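Local coordinates for protein putative tryptophan halogenase (Xanthomonas campestris pv. campestris, PDB 6Y1W) that is a putative flavin-dependent tryptophan halogenase, probably using FAD to halogenate an aromatic substrate, at residues 218-223 and 227-232. Residues are numbered along the deposited sequence; the frame is centred on the assembly and turned at random.
Sequences FLDCTG and LLIGQT
In Asp-220, CG stands anti to the backbone N (chi1 -169°), which carries the carboxylate out from the end of strand 217-220 to the backbone N-H groups of Leu-228 and Ile-229. In Thr-222, OG1 sits between the backbone N and the carbonyl carbon. There it can meet both Leu-227 and the carboxylate.

Asp-220 OD2 accepts two bonds from segment 227-232. Ile-229 N lies 2.8 Å from Asp-220 OD2, on its anti lone pair. This bond is nearly straight, at 170°. Leu-228 N is 2.9 Å from Asp-220 OD2 but comes from above the carboxylate plane. Its angle is more bent, at 136°. The other oxygen, OD1, faces its own segment. Asp-220 OD1 takes the hydroxyl of Thr-222 on its syn lone pair, with Thr-222 OG1 2.6 Å away. The backbone N of Thr-222 also bonds to Asp-220 OD1, at 3.0 Å, and closes an Asx turn. Thr-222 OG1 in turn accepts from Leu-227 N at 2.9 Å.

Apolar groups flank this network. Leu-228 CB and Ile-229 CG2 both lie against Asp-220 OD2. Leu-228 CD1 reaches Phe-218 CB at 3.8 Å. Thr-222 CG2 packs on Leu-227, the two side chains crossing at about a right angle. Beyond them, Leu-228 touches Ala-22 of strand 18-22 and Leu-205 of strand 202-207. Leu-227 lines the pocket that holds meso-2,3-butanediol.

The contact thus joins a strand of the Rossmann-type sheet to the short, weakly bonded helix that follows it. Four donors grip the buried carboxylate and fix its rotation. The N-H groups of Leu-227, Leu-228 and Ile-229 gain acceptors, and the two that point at the carboxylate would probably help stabilise the negative charge of Asp-220.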
loop_
_atom_site.group_PDB
_atom_site.type_symbol
_atom_site.label_atom_id
_atom_site.label_comp_id
_atom_site.label_asym_id
_atom_site.label_seq_id
_atom_site.Cartn_x
_atom_site.Cartn_y
_atom_site.Cartn_z
ATOM N N PHE A 218 13.222 21.574 15.267
ATOM C CA PHE A 218 12.751 21.387 16.624
ATOM C C PHE A 218 11.714 20.281 16.607
ATOM O O PHE A 218 10.782 20.331 15.807
ATOM C CB PHE A 218 12.123 22.669 17.181
ATOM C CG PHE A 218 13.158 23.762 17.426
ATOM C CD1 PHE A 218 13.624 24.527 16.376
ATOM C CD2 PHE A 218 13.708 23.937 18.700
ATOM C CE1 PHE A 218 14.590 25.485 16.597
ATOM C CE2 PHE A 218 14.659 24.903 18.930
ATOM C CZ PHE A 218 15.094 25.686 17.887
ATOM N N LEU A 219 11.843 19.327 17.512
ATOM C CA LEU A 219 10.804 18.306 17.654
ATOM C C LEU A 219 9.991 18.611 18.903
ATOM O O LEU A 219 10.548 18.686 20.011
ATOM C CB LEU A 219 11.413 16.910 17.763
ATOM C CG LEU A 219 12.425 16.538 16.660
ATOM C CD1 LEU A 219 12.859 15.059 16.823
ATOM C CD2 LEU A 219 11.878 16.849 15.269
ATOM N N ASP A 220 8.667 18.753 18.749
ATOM C CA ASP A 220 7.809 19.054 19.902
ATOM C C ASP A 220 7.318 17.747 20.510
ATOM O O ASP A 220 6.449 17.070 19.953
ATOM C CB ASP A 220 6.620 19.926 19.500
ATOM C CG ASP A 220 5.892 20.463 20.705
ATOM O OD1 ASP A 220 6.103 19.912 21.825
ATOM O OD2 ASP A 220 5.079 21.385 20.549
ATOM N N CYS A 221 7.971 17.346 21.598
ATOM C CA CYS A 221 7.581 16.184 22.391
ATOM C C CYS A 221 7.073 16.609 23.765
ATOM O O CYS A 221 7.277 15.905 24.764
ATOM C CB CYS A 221 8.755 15.213 22.522
ATOM S SG CYS A 221 9.296 14.587 20.941
ATOM N N THR A 222 6.419 17.768 23.842
ATOM C CA THR A 222 6.024 18.293 25.146
ATOM C C THR A 222 4.645 17.841 25.567
ATOM O O THR A 222 4.130 18.356 26.570
ATOM C CB THR A 222 6.117 19.831 25.190
ATOM O OG1 THR A 222 5.249 20.436 24.218
ATOM C CG2 THR A 222 7.550 20.252 24.943
ATOM N N GLY A 223 4.001 16.972 24.790
ATOM C CA GLY A 223 2.747 16.368 25.269
ATOM C C GLY A 223 1.593 17.325 25.004
ATOM O O GLY A 223 1.582 18.069 24.023
ATOM N N LEU A 227 4.112 23.024 23.555
ATOM C CA LEU A 227 4.736 24.342 23.704
ATOM C C LEU A 227 5.138 24.946 22.360
ATOM O O LEU A 227 5.105 26.173 22.179
ATOM C CB LEU A 227 5.965 24.226 24.587
ATOM C CG LEU A 227 5.827 23.719 26.021
ATOM C CD1 LEU A 227 7.175 23.801 26.708
ATOM C CD2 LEU A 227 4.804 24.556 26.768
ATOM N N LEU A 228 5.597 24.117 21.431
ATOM C CA LEU A 228 6.061 24.645 20.153
ATOM C C LEU A 228 4.968 24.648 19.083
ATOM O O LEU A 228 4.662 25.699 18.508
ATOM C CB LEU A 228 7.296 23.857 19.669
ATOM C CG LEU A 228 8.430 23.683 20.696
ATOM C CD1 LEU A 228 9.639 22.961 20.027
ATOM C CD2 LEU A 228 8.884 24.997 21.262
ATOM N N ILE A 229 4.388 23.477 18.780
ATOM C CA ILE A 229 3.462 23.377 17.664
ATOM C C ILE A 229 2.171 24.103 17.997
ATOM O O ILE A 229 1.517 24.652 17.099
ATOM C CB ILE A 229 3.224 21.893 17.305
ATOM C CG1 ILE A 229 2.529 21.721 15.948
ATOM C CG2 ILE A 229 2.453 21.166 18.431
ATOM C CD1 ILE A 229 3.441 21.931 14.711
ATOM N N GLY A 230 1.818 24.150 19.282
ATOM C CA GLY A 230 0.576 24.774 19.712
ATOM C C GLY A 230 0.743 26.169 20.265
ATOM O O GLY A 230 0.242 27.139 19.680
ATOM N N GLN A 231 1.451 26.289 21.384
ATOM C CA GLN A 231 1.489 27.580 22.069
ATOM C C GLN A 231 2.253 28.626 21.270
ATOM O O GLN A 231 1.924 29.816 21.345
ATOM C CB GLN A 231 2.113 27.426 23.447
ATOM C CG GLN A 231 1.304 26.448 24.341
ATOM C CD GLN A 231 1.687 26.500 25.798
ATOM O OE1 GLN A 231 2.034 27.553 26.328
ATOM N NE2 GLN A 231 1.592 25.368 26.476
ATOM N N THR A 232 3.251 28.214 20.493
ATOM C CA THR A 232 4.081 29.145 19.725
ATOM C C THR A 232 3.580 29.284 18.295
ATOM O O THR A 232 3.262 30.387 17.846
ATOM C CB THR A 232 5.554 28.691 19.718
ATOM O OG1 THR A 232 6.048 28.584 21.054
ATOM C CG2 THR A 232 6.421 29.709 18.948
#